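Local coordinates for protein RE68036p (Drosophila melanogaster, PDB 1SQH) that is of undetermined function but may act as an N-acyltransferase that transfers acyl groups to glycine, at residues Glu182-Val187 with Tyr201-Val206; Arg258-Ala261 with Glu265-Leu268; Leu251-Met256 with Glu280-Arg285; Ile116-Gly121 with Asn133-Leu138. All coordinates share one frame; numbering follows the deposited sequence.

Contact 1: Glu182-Val187 with Tyr201-Val206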
loop_
_atom_site.group_PDB
_atom_site.type_symbol
_atom_site.label_atom_id
_atom_site.label_comp_id
_atom_site.label_asym_id
_atom_site.label_seq_id
_atom_site.Cartn_x
_atom_site.Cartn_y
_atom_site.Cartn_z
ATOM N N GLU A 182 -5.693 -17.397 11.859
ATOM C CA GLU A 182 -6.146 -17.096 13.219
ATOM C C GLU A 182 -5.508 -15.833 13.796
ATOM O O GLU A 182 -6.080 -15.180 14.668
ATOM C CB GLU A 182 -5.834 -18.274 14.142
ATOM C CG GLU A 182 -4.351 -18.618 14.208
ATOM C CD GLU A 182 -4.066 -19.868 15.026
ATOM O OE1 GLU A 182 -4.353 -19.867 16.243
ATOM O OE2 GLU A 182 -3.550 -20.853 14.450
ATOM N N ASP A 183 -4.325 -15.492 13.296
ATOM C CA ASP A 183 -3.587 -14.326 13.772
ATOM C C ASP A 183 -4.209 -13.007 13.336
ATOM O O ASP A 183 -4.121 -12.003 14.052
ATOM C CB ASP A 183 -2.147 -14.397 13.272
ATOM C CG ASP A 183 -1.381 -15.567 13.864
ATOM O OD1 ASP A 183 -0.455 -16.074 13.190
ATOM O OD2 ASP A 183 -1.694 -15.968 15.006
ATOM N N ALA A 184 -4.848 -13.009 12.170
ATOM C CA ALA A 184 -5.461 -11.797 11.618
ATOM C C ALA A 184 -6.316 -10.966 12.571
ATOM O O ALA A 184 -6.190 -9.740 12.618
ATOM C CB ALA A 184 -6.284 -12.151 10.381
ATOM N N ALA A 185 -7.187 -11.624 13.325
ATOM C CA ALA A 185 -8.075 -10.918 14.240
ATOM C C ALA A 185 -7.326 -10.172 15.357
ATOM O O ALA A 185 -7.732 -9.077 15.772
ATOM C CB ALA A 185 -9.100 -11.899 14.828
HETATM N N MSE A 186 -6.228 -10.752 15.833
HETATM C CA MSE A 186 -5.450 -10.121 16.890
HETATM C C MSE A 186 -4.757 -8.869 16.355
HETATM O O MSE A 186 -4.835 -7.804 16.971
HETATM C CB MSE A 186 -4.418 -11.105 17.452
HETATM C CG MSE A 186 -5.002 -12.472 17.826
HETATM SE SE MSE A 186 -6.544 -12.399 19.030
HETATM C CE MSE A 186 -7.947 -12.853 17.781
ATOM N N VAL A 187 -4.083 -8.996 15.213
ATOM C CA VAL A 187 -3.402 -7.853 14.615
ATOM C C VAL A 187 -4.405 -6.738 14.303
ATOM O O VAL A 187 -4.094 -5.553 14.444
ATOM C CB VAL A 187 -2.623 -8.260 13.311
ATOM C CG1 VAL A 187 -3.432 -9.203 12.491
ATOM C CG2 VAL A 187 -2.292 -7.026 12.475
ATOM N N TYR A 201 -9.458 -8.469 4.725
ATOM C CA TYR A 201 -8.327 -7.999 3.921
ATOM C C TYR A 201 -7.087 -8.613 4.556
ATOM O O TYR A 201 -6.273 -9.232 3.872
ATOM C CB TYR A 201 -8.215 -6.471 3.967
ATOM C CG TYR A 201 -6.917 -5.909 3.396
ATOM C CD1 TYR A 201 -6.373 -6.407 2.211
ATOM C CD2 TYR A 201 -6.268 -4.833 4.009
ATOM C CE1 TYR A 201 -5.217 -5.844 1.648
ATOM C CE2 TYR A 201 -5.113 -4.260 3.453
ATOM C CZ TYR A 201 -4.598 -4.769 2.273
ATOM O OH TYR A 201 -3.481 -4.197 1.701
ATOM N N LEU A 202 -6.958 -8.453 5.872
ATOM C CA LEU A 202 -5.809 -9.013 6.580
ATOM C C LEU A 202 -5.696 -10.528 6.358
ATOM O O LEU A 202 -4.595 -11.062 6.196
ATOM C CB LEU A 202 -5.893 -8.686 8.075
ATOM C CG LEU A 202 -5.152 -7.423 8.551
ATOM C CD1 LEU A 202 -5.497 -6.255 7.665
ATOM C CD2 LEU A 202 -5.520 -7.110 9.995
ATOM N N GLN A 203 -6.838 -11.215 6.339
ATOM C CA GLN A 203 -6.847 -12.660 6.122
ATOM C C GLN A 203 -6.336 -13.012 4.717
ATOM O O GLN A 203 -5.677 -14.044 4.518
ATOM C CB GLN A 203 -8.258 -13.218 6.358
ATOM C CG GLN A 203 -8.472 -13.714 7.787
ATOM C CD GLN A 203 -9.936 -13.879 8.161
ATOM O OE1 GLN A 203 -10.776 -14.179 7.313
ATOM N NE2 GLN A 203 -10.246 -13.696 9.445
ATOM N N ALA A 204 -6.630 -12.147 3.747
ATOM C CA ALA A 204 -6.162 -12.371 2.380
ATOM C C ALA A 204 -4.636 -12.185 2.336
ATOM O O ALA A 204 -3.918 -12.961 1.685
ATOM C CB ALA A 204 -6.844 -11.394 1.418
ATOM N N LEU A 205 -4.152 -11.159 3.042
ATOM C CA LEU A 205 -2.723 -10.861 3.108
ATOM C C LEU A 205 -1.888 -11.957 3.775
ATOM O O LEU A 205 -0.763 -12.235 3.353
ATOM C CB LEU A 205 -2.493 -9.533 3.835
ATOM C CG LEU A 205 -2.733 -8.257 3.024
ATOM C CD1 LEU A 205 -2.612 -7.024 3.914
ATOM C CD2 LEU A 205 -1.715 -8.200 1.894
ATOM N N VAL A 206 -2.412 -12.575 4.828
ATOM C CA VAL A 206 -1.645 -13.625 5.480
ATOM C C VAL A 206 -1.582 -14.806 4.527
ATOM O O VAL A 206 -0.652 -15.603 4.571
ATOM C CB VAL A 206 -2.284 -14.069 6.822
ATOM C CG1 VAL A 206 -3.709 -14.502 6.598
ATOM C CG2 VAL A 206 -1.480 -15.217 7.431
HETATM O O HOH W 1 -8.182 -14.003 11.835
#

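Contact 2: Arg258-Ala261 with Glu265-Leu268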
loop_
_atom_site.group_PDB
_atom_site.type_symbol
_atom_site.label_atom_id
_atom_site.label_comp_id
_atom_site.label_asym_id
_atom_site.label_seq_id
_atom_site.Cartn_x
_atom_site.Cartn_y
_atom_site.Cartn_z
ATOM N N ARG A 258 14.801 -8.626 4.416
ATOM C CA ARG A 258 15.632 -9.690 3.864
ATOM C C ARG A 258 14.778 -10.740 3.163
ATOM O O ARG A 258 15.035 -11.079 2.013
ATOM C CB ARG A 258 16.421 -10.382 4.972
ATOM C CG ARG A 258 17.733 -9.732 5.314
ATOM C CD ARG A 258 18.886 -10.457 4.642
ATOM N NE ARG A 258 18.874 -11.895 4.908
ATOM C CZ ARG A 258 19.971 -12.627 5.067
ATOM N NH1 ARG A 258 21.167 -12.053 5.002
ATOM N NH2 ARG A 258 19.876 -13.934 5.248
ATOM N N GLU A 259 13.761 -11.245 3.858
ATOM C CA GLU A 259 12.908 -12.286 3.287
ATOM C C GLU A 259 12.288 -11.874 1.966
ATOM O O GLU A 259 12.283 -12.653 1.013
ATOM C CB GLU A 259 11.796 -12.715 4.264
ATOM C CG GLU A 259 10.898 -13.831 3.694
ATOM C CD GLU A 259 9.870 -14.383 4.686
ATOM O OE1 GLU A 259 8.904 -15.031 4.233
ATOM O OE2 GLU A 259 10.020 -14.188 5.913
ATOM N N ILE A 260 11.768 -10.652 1.895
ATOM C CA ILE A 260 11.151 -10.205 0.659
ATOM C C ILE A 260 12.178 -10.101 -0.455
ATOM O O ILE A 260 11.959 -10.589 -1.550
ATOM C CB ILE A 260 10.455 -8.822 0.817
ATOM C CG1 ILE A 260 9.239 -8.944 1.744
ATOM C CG2 ILE A 260 10.028 -8.297 -0.570
ATOM C CD1 ILE A 260 8.502 -7.630 1.974
ATOM N N ALA A 261 13.301 -9.461 -0.168
ATOM C CA ALA A 261 14.345 -9.273 -1.173
ATOM C C ALA A 261 14.927 -10.575 -1.708
ATOM O O ALA A 261 15.343 -10.648 -2.862
ATOM C CB ALA A 261 15.466 -8.398 -0.606
ATOM N N GLU A 265 12.616 -9.876 -6.685
ATOM C CA GLU A 265 13.440 -8.726 -6.976
ATOM C C GLU A 265 12.683 -7.405 -7.052
ATOM O O GLU A 265 12.100 -7.074 -8.073
ATOM C CB GLU A 265 14.213 -8.922 -8.278
ATOM C CG GLU A 265 15.211 -7.789 -8.530
ATOM C CD GLU A 265 15.948 -7.911 -9.853
ATOM O OE1 GLU A 265 15.300 -7.768 -10.914
ATOM O OE2 GLU A 265 17.180 -8.148 -9.832
ATOM N N ILE A 266 12.678 -6.667 -5.952
ATOM C CA ILE A 266 12.068 -5.349 -5.924
ATOM C C ILE A 266 12.690 -4.520 -4.825
ATOM O O ILE A 266 13.342 -5.034 -3.918
ATOM C CB ILE A 266 10.534 -5.359 -5.692
ATOM C CG1 ILE A 266 10.143 -6.514 -4.784
ATOM C CG2 ILE A 266 9.805 -5.342 -7.019
ATOM C CD1 ILE A 266 10.559 -6.330 -3.356
ATOM N N THR A 267 12.500 -3.216 -4.940
ATOM C CA THR A 267 12.993 -2.275 -3.956
ATOM C C THR A 267 12.117 -2.467 -2.723
ATOM O O THR A 267 10.902 -2.622 -2.846
ATOM C CB THR A 267 12.782 -0.852 -4.454
ATOM O OG1 THR A 267 13.199 -0.778 -5.821
ATOM C CG2 THR A 267 13.557 0.138 -3.607
ATOM N N LEU A 268 12.716 -2.482 -1.543
ATOM C CA LEU A 268 11.914 -2.597 -0.344
ATOM C C LEU A 268 11.478 -1.172 0.006
ATOM O O LEU A 268 12.235 -0.222 -0.207
ATOM C CB LEU A 268 12.739 -3.184 0.799
ATOM C CG LEU A 268 12.683 -4.698 0.987
ATOM C CD1 LEU A 268 11.276 -5.065 1.438
ATOM C CD2 LEU A 268 13.060 -5.436 -0.308
#

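Contact 3: Leu251-Met256 with Glu280-Arg285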
loop_
_atom_site.group_PDB
_atom_site.type_symbol
_atom_site.label_atom_id
_atom_site.label_comp_id
_atom_site.label_asym_id
_atom_site.label_seq_id
_atom_site.Cartn_x
_atom_site.Cartn_y
_atom_site.Cartn_z
ATOM N N LEU A 251 13.840 -5.898 14.666
ATOM C CA LEU A 251 14.093 -7.261 14.219
ATOM C C LEU A 251 13.098 -7.636 13.122
ATOM O O LEU A 251 13.487 -8.162 12.076
ATOM C CB LEU A 251 13.991 -8.238 15.402
ATOM C CG LEU A 251 14.470 -9.667 15.127
ATOM C CD1 LEU A 251 14.922 -10.316 16.419
ATOM C CD2 LEU A 251 13.367 -10.467 14.478
ATOM N N LEU A 252 11.816 -7.363 13.354
ATOM C CA LEU A 252 10.804 -7.680 12.350
ATOM C C LEU A 252 11.145 -6.988 11.041
ATOM O O LEU A 252 11.237 -7.631 9.990
ATOM C CB LEU A 252 9.398 -7.239 12.797
ATOM C CG LEU A 252 8.498 -8.188 13.614
ATOM C CD1 LEU A 252 8.565 -9.600 13.036
ATOM C CD2 LEU A 252 8.928 -8.210 15.042
ATOM N N ALA A 253 11.359 -5.679 11.099
ATOM C CA ALA A 253 11.670 -4.932 9.886
ATOM C C ALA A 253 12.882 -5.469 9.132
ATOM O O ALA A 253 12.879 -5.525 7.900
ATOM C CB ALA A 253 11.864 -3.445 10.209
ATOM N N ALA A 254 13.924 -5.851 9.854
ATOM C CA ALA A 254 15.118 -6.362 9.185
ATOM C C ALA A 254 14.810 -7.702 8.523
ATOM O O ALA A 254 15.096 -7.903 7.335
ATOM C CB ALA A 254 16.271 -6.503 10.189
ATOM N N ALA A 255 14.193 -8.608 9.282
ATOM C CA ALA A 255 13.861 -9.934 8.774
ATOM C C ALA A 255 12.944 -9.872 7.553
ATOM O O ALA A 255 13.230 -10.490 6.517
ATOM C CB ALA A 255 13.220 -10.764 9.870
HETATM N N MSE A 256 11.842 -9.135 7.663
HETATM C CA MSE A 256 10.935 -9.027 6.527
HETATM C C MSE A 256 11.642 -8.440 5.288
HETATM O O MSE A 256 11.424 -8.908 4.170
HETATM C CB MSE A 256 9.727 -8.165 6.890
HETATM C CG MSE A 256 8.653 -8.158 5.828
HETATM SE SE MSE A 256 7.641 -9.823 5.825
HETATM C CE MSE A 256 8.736 -10.806 4.587
ATOM N N GLU A 280 10.368 5.581 11.701
ATOM C CA GLU A 280 11.294 6.221 10.764
ATOM C C GLU A 280 12.713 5.930 11.239
ATOM O O GLU A 280 13.593 5.597 10.440
ATOM C CB GLU A 280 11.092 7.748 10.723
ATOM C CG GLU A 280 12.231 8.524 10.025
ATOM C CD GLU A 280 11.900 9.999 9.764
ATOM O OE1 GLU A 280 11.334 10.667 10.662
ATOM O OE2 GLU A 280 12.219 10.498 8.661
ATOM N N ALA A 281 12.924 6.044 12.546
ATOM C CA ALA A 281 14.241 5.819 13.116
ATOM C C ALA A 281 14.742 4.389 12.951
ATOM O O ALA A 281 15.893 4.188 12.555
ATOM C CB ALA A 281 14.252 6.208 14.585
ATOM N N LEU A 282 13.903 3.397 13.250
ATOM C CA LEU A 282 14.353 2.005 13.112
ATOM C C LEU A 282 14.498 1.616 11.646
ATOM O O LEU A 282 15.319 0.773 11.299
ATOM C CB LEU A 282 13.408 1.036 13.841
ATOM C CG LEU A 282 11.975 0.734 13.378
ATOM C CD1 LEU A 282 11.980 -0.373 12.312
ATOM C CD2 LEU A 282 11.162 0.258 14.583
ATOM N N LEU A 283 13.713 2.238 10.775
ATOM C CA LEU A 283 13.834 1.909 9.358
ATOM C C LEU A 283 15.113 2.520 8.828
ATOM O O LEU A 283 15.794 1.950 7.978
ATOM C CB LEU A 283 12.645 2.439 8.564
ATOM C CG LEU A 283 11.356 1.626 8.690
ATOM C CD1 LEU A 283 10.247 2.341 7.947
ATOM C CD2 LEU A 283 11.573 0.224 8.137
ATOM N N LYS A 284 15.436 3.688 9.355
ATOM C CA LYS A 284 16.628 4.394 8.943
ATOM C C LYS A 284 17.870 3.610 9.354
ATOM O O LYS A 284 18.823 3.525 8.590
ATOM C CB LYS A 284 16.647 5.777 9.587
ATOM C CG LYS A 284 17.214 6.854 8.711
ATOM C CD LYS A 284 17.016 8.199 9.387
ATOM C CE LYS A 284 17.118 9.351 8.407
ATOM N NZ LYS A 284 16.794 10.626 9.106
ATOM N N ARG A 285 17.843 3.038 10.556
ATOM C CA ARG A 285 18.970 2.268 11.085
ATOM C C ARG A 285 19.258 1.036 10.219
ATOM O O ARG A 285 20.402 0.594 10.095
ATOM C CB ARG A 285 18.682 1.836 12.527
ATOM C CG ARG A 285 19.870 1.224 13.253
ATOM C CD ARG A 285 19.485 0.748 14.655
ATOM N NE ARG A 285 20.658 0.373 15.444
ATOM C CZ ARG A 285 21.298 -0.794 15.351
ATOM N NH1 ARG A 285 20.879 -1.722 14.507
ATOM N NH2 ARG A 285 22.376 -1.025 16.092
#

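Contact 4: Ile116-Gly121 with Asn133-Leu138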
loop_
_atom_site.group_PDB
_atom_site.type_symbol
_atom_site.label_atom_id
_atom_site.label_comp_id
_atom_site.label_asym_id
_atom_site.label_seq_id
_atom_site.Cartn_x
_atom_site.Cartn_y
_atom_site.Cartn_z
ATOM N N ILE A 116 -15.957 7.679 -8.899
ATOM C CA ILE A 116 -15.387 7.966 -7.586
ATOM C C ILE A 116 -16.468 8.375 -6.588
ATOM O O ILE A 116 -17.327 9.203 -6.886
ATOM C CB ILE A 116 -14.333 9.093 -7.677
ATOM C CG1 ILE A 116 -13.148 8.630 -8.528
ATOM C CG2 ILE A 116 -13.865 9.475 -6.297
ATOM C CD1 ILE A 116 -12.069 9.674 -8.708
ATOM N N GLU A 117 -16.414 7.796 -5.394
ATOM C CA GLU A 117 -17.405 8.073 -4.360
ATOM C C GLU A 117 -16.979 9.213 -3.430
ATOM O O GLU A 117 -16.698 9.010 -2.249
ATOM C CB GLU A 117 -17.670 6.777 -3.592
ATOM C CG GLU A 117 -17.867 5.601 -4.545
ATOM C CD GLU A 117 -18.126 4.287 -3.842
ATOM O OE1 GLU A 117 -17.786 4.181 -2.646
ATOM O OE2 GLU A 117 -18.651 3.353 -4.488
ATOM N N TRP A 118 -16.948 10.419 -3.991
ATOM C CA TRP A 118 -16.561 11.630 -3.271
ATOM C C TRP A 118 -17.352 11.847 -2.002
ATOM O O TRP A 118 -16.852 12.423 -1.039
ATOM C CB TRP A 118 -16.773 12.869 -4.148
ATOM C CG TRP A 118 -16.013 12.872 -5.428
ATOM C CD1 TRP A 118 -16.514 12.681 -6.678
ATOM C CD2 TRP A 118 -14.610 13.093 -5.584
ATOM N NE1 TRP A 118 -15.510 12.772 -7.610
ATOM C CE2 TRP A 118 -14.330 13.024 -6.964
ATOM C CE3 TRP A 118 -13.559 13.342 -4.688
ATOM C CZ2 TRP A 118 -13.041 13.196 -7.475
ATOM C CZ3 TRP A 118 -12.276 13.513 -5.196
ATOM C CH2 TRP A 118 -12.031 13.439 -6.579
ATOM N N THR A 119 -18.601 11.400 -2.021
ATOM C CA THR A 119 -19.518 11.576 -0.908
ATOM C C THR A 119 -19.681 10.366 0.002
ATOM O O THR A 119 -20.270 10.467 1.083
ATOM C CB THR A 119 -20.897 11.986 -1.463
ATOM O OG1 THR A 119 -20.849 13.361 -1.867
ATOM C CG2 THR A 119 -21.999 11.770 -0.439
ATOM N N GLN A 120 -19.145 9.227 -0.421
ATOM C CA GLN A 120 -19.286 7.999 0.353
ATOM C C GLN A 120 -18.047 7.544 1.115
ATOM O O GLN A 120 -17.827 6.342 1.285
ATOM C CB GLN A 120 -19.772 6.877 -0.566
ATOM C CG GLN A 120 -21.210 7.059 -1.038
ATOM C CD GLN A 120 -21.563 6.136 -2.183
ATOM O OE1 GLN A 120 -21.175 6.372 -3.331
ATOM N NE2 GLN A 120 -22.295 5.068 -1.878
ATOM N N GLY A 121 -17.246 8.502 1.570
ATOM C CA GLY A 121 -16.051 8.183 2.333
ATOM C C GLY A 121 -14.866 7.594 1.583
ATOM O O GLY A 121 -14.074 6.852 2.171
ATOM N N ASN A 133 -3.843 19.851 -2.901
ATOM C CA ASN A 133 -4.731 21.006 -2.756
ATOM C C ASN A 133 -5.895 20.967 -3.743
ATOM O O ASN A 133 -7.061 21.063 -3.351
ATOM C CB ASN A 133 -3.948 22.315 -2.936
ATOM C CG ASN A 133 -4.701 23.534 -2.396
ATOM O OD1 ASN A 133 -4.923 23.656 -1.187
ATOM N ND2 ASN A 133 -5.096 24.439 -3.294
ATOM N N ARG A 134 -5.579 20.816 -5.022
ATOM C CA ARG A 134 -6.621 20.786 -6.026
ATOM C C ARG A 134 -7.618 19.655 -5.807
ATOM O O ARG A 134 -8.820 19.861 -5.938
ATOM C CB ARG A 134 -6.012 20.683 -7.423
ATOM C CG ARG A 134 -7.036 20.791 -8.531
ATOM C CD ARG A 134 -6.395 20.979 -9.896
ATOM N NE ARG A 134 -7.418 21.096 -10.930
ATOM C CZ ARG A 134 -7.171 21.309 -12.218
ATOM N NH1 ARG A 134 -5.921 21.432 -12.652
ATOM N NH2 ARG A 134 -8.179 21.393 -13.076
ATOM N N VAL A 135 -7.142 18.466 -5.451
ATOM C CA VAL A 135 -8.070 17.358 -5.250
ATOM C C VAL A 135 -8.988 17.597 -4.052
ATOM O O VAL A 135 -10.120 17.109 -4.022
ATOM C CB VAL A 135 -7.339 16.021 -5.042
ATOM C CG1 VAL A 135 -6.811 15.925 -3.618
ATOM C CG2 VAL A 135 -8.281 14.872 -5.348
ATOM N N LYS A 136 -8.509 18.343 -3.063
ATOM C CA LYS A 136 -9.339 18.615 -1.898
ATOM C C LYS A 136 -10.432 19.614 -2.272
ATOM O O LYS A 136 -11.561 19.521 -1.781
ATOM C CB LYS A 136 -8.488 19.144 -0.739
ATOM C CG LYS A 136 -7.467 18.126 -0.208
ATOM C CD LYS A 136 -6.519 18.746 0.814
ATOM C CE LYS A 136 -5.371 17.794 1.172
ATOM N NZ LYS A 136 -4.428 18.381 2.175
ATOM N N GLU A 137 -10.096 20.558 -3.150
ATOM C CA GLU A 137 -11.055 21.563 -3.614
ATOM C C GLU A 137 -12.165 20.838 -4.370
ATOM O O GLU A 137 -13.356 21.104 -4.180
ATOM C CB GLU A 137 -10.364 22.565 -4.541
ATOM C CG GLU A 137 -9.278 23.405 -3.872
ATOM C CD GLU A 137 -8.483 24.236 -4.877
ATOM O OE1 GLU A 137 -9.109 25.015 -5.636
ATOM O OE2 GLU A 137 -7.234 24.108 -4.911
ATOM N N LEU A 138 -11.759 19.902 -5.218
ATOM C CA LEU A 138 -12.693 19.102 -5.992
ATOM C C LEU A 138 -13.630 18.353 -5.051
ATOM O O LEU A 138 -14.844 18.370 -5.230
ATOM C CB LEU A 138 -11.920 18.109 -6.868
ATOM C CG LEU A 138 -12.708 17.091 -7.692
ATOM C CD1 LEU A 138 -13.818 17.792 -8.474
ATOM C CD2 LEU A 138 -11.752 16.378 -8.635
#

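Contact 1: Glu182-Val187 with Tyr201-Val206
Leu-202 meets Ala-184 and Val-187 through its torsions: chi1, at -94°, is turned well past the usual -60°, and chi2 of 49° then swings CD2 toward the other helix. The two helices, 184-189 and 199-208, follow the strand 174-177 of the C-terminal acetyltransferase-like module, where the GNAT fold normally places its first helix pair, and no direct hydrogen bond joins the segments 182-187 and 201-206. Ala-184 carries most of the contact. It points its CB at the second helix and lets the backbones come close, its CA being 5.7 Å from Gln-203 CA. Ala-184 CB touches Gln-203 CG at 3.7 Å and Leu-202 CB at 4.2 Å, while Leu-202 CD2 lies 3.8 Å from the carbonyl oxygen of Ala-184. One turn later, Val-187 and Leu-202 reach toward each other tip to tip, although the exact placing of the valine methyls is doubtful, because CG1 is modelled too close to a carbonyl oxygen of its own helix. Behind this seam Val-187 rests on Trp-225 and Phe-227 of strand 222-228, while Trp-191 packs against Leu-202. At the outer rim the glutamine runs on, extended beyond CG, to a bridging water that accepts hydrogen bonds from Gln-203 NE2 (3.2 Å) and Ala-185 N (3.0 Å).

Contact 2: Arg258-Ala261 with Glu265-Leu268
Ile-260 and Leu-268 cross obliquely, the leucine methyl CD1 lying against the body of the isoleucine instead of meeting only its end. Leu-268 CD1 is 3.8 Å from Ile-260 CD1 and 3.9 Å from Ile-260 CB, with the CG2 branch scarcely farther off, so this one methyl is in touch with several carbons of a single side chain. The other leucine branch turns to the next residue of the helix, placing Leu-268 CD2 3.8 Å from Ala-261 CB. Leu-268 thus straddles two successive helix positions, one methyl for each. Ile-266 comes at Ile-260 from a different place, two residues earlier on the incoming chain, and also at a slant. Ile-266 CD1 presses on Ile-260 CG2 at 3.5 Å, tighter than ordinary van der Waals contact. That CG2 stands opposite the backbone N across the CA-CB bond, whereas Ile-266 has an unusual chi1 of 33°, which may mark some strain.

In the GNAT-like fold of the C-terminal module, this is the return from helix 248-263 to strand 268-273, the chain doubling back after three intervening residues so that its next side chains cover the last turn of the helix. Leu-234 of strand 234-239 touches both Ile-260 and Leu-268, and Ala-162 of helix 159-163 touches both Ala-261 and Leu-268. Near the helix end, the carbonyl oxygen of Ala-261 accepts a hydrogen bond from His-159 NE2, while the backbone of Leu-268 pairs with Leu-157.

Contact 3: Leu251-Met256 with Glu280-Arg285
No ring, amide or carboxylate takes part where Ala-253 meets Leu-282 and Leu-283; the contact has neither faces nor edges, only methyl groups. Ala-253 points its CB straight at the other helix, and Leu-282 CD1 lies against it at 3.7 Å. Leu-282 gets there with CG held between its backbone N and carbonyl carbon (chi1 69°), an uncommon choice for a leucine in a helix, which sends one methyl across the gap. Leu-283 contributes more lightly: its CB does not aim at helix 248-263, but the side chain runs on until CD2 stands 4.2 Å from Ala-253 CB. One alanine methyl therefore faces two consecutive leucines, and the helix backbones stay apart, Ala-253 CA being 7.2 Å from Leu-283 CA. Nothing polar ties the pair together, and little surface is buried between them.

The two helices are successive ones of the C-terminal GNAT-like module, separated in the chain by strand 268-273. Ala-253 and Leu-283 both touch Leu-234 of strand 234-239, an edge strand of the four-stranded sheet, and Leu-283 also packs on Ala-270 and Ile-272 of strand 268-273, an edge strand of the eight-stranded one, so the contact lies where the two sheets adjoin.

Contact 4: Ile116-Gly121 with Asn133-Leu138
Trp-118 gives up the most surface here, its indole reaching from a loop to helix 129-141, where Leu-138 lies over one face of the ring. The two side chains cross at about a right angle. Leu-138 CG stands 4.2 Å from the centroid of the Trp-118 six-membered ring and 25° off the ring normal, a CH-pi contact displaced toward the rim. Leu-138 CD2 comes closer to the outer atoms, 3.6 Å from both Trp-118 CZ2 and Trp-118 CH2. What lets it do so is the first torsion, which sets CG opposite the backbone N (chi1 175°) and carries the isopropyl end, CG with its two methyls, out to the indole. On the opposite face, Ile-116 CG2 sits 3.6 Å above the plane of the Trp-118 ring, near its centre, so the ring is sandwiched between aliphatic groups.

The loop belongs to the N-terminal acetyltransferase-like half, between helix 104-112 and strand 123-128, and it presents the tryptophan from a type I beta turn running from Glu-117 to Gln-120. Val-135, one helical turn before Leu-138, comes at the ring edge, its CG2 near the ring plane and 4.2 Å from Trp-118 CH2. Leu-110 touches both Ile-116 and Leu-138, while Leu-299 of strand 289-299, a strand from the other end of the chain, packs against Trp-118.

All four contacts are chiefly apolar and mostly buried, and none has a direct hydrogen bond across it. Contacts 2 and 3 share helix 248-263, with centres about 13 Å apart: contact 2 joins its end to the chain leading into strand 268-273, contact 3 its first half to the helix after that strand. Contact 1 reaches the surface through an exposed glutamine and a bridging water. Contact 4, the aromatic one, lies in the N-terminal half, its centre about 34 Å from those of contacts 2 and 3. The halves interlock through their sheet: strand 289-299 runs between strands 123-128 and 147-157, and 147-157 pairs with 268-273.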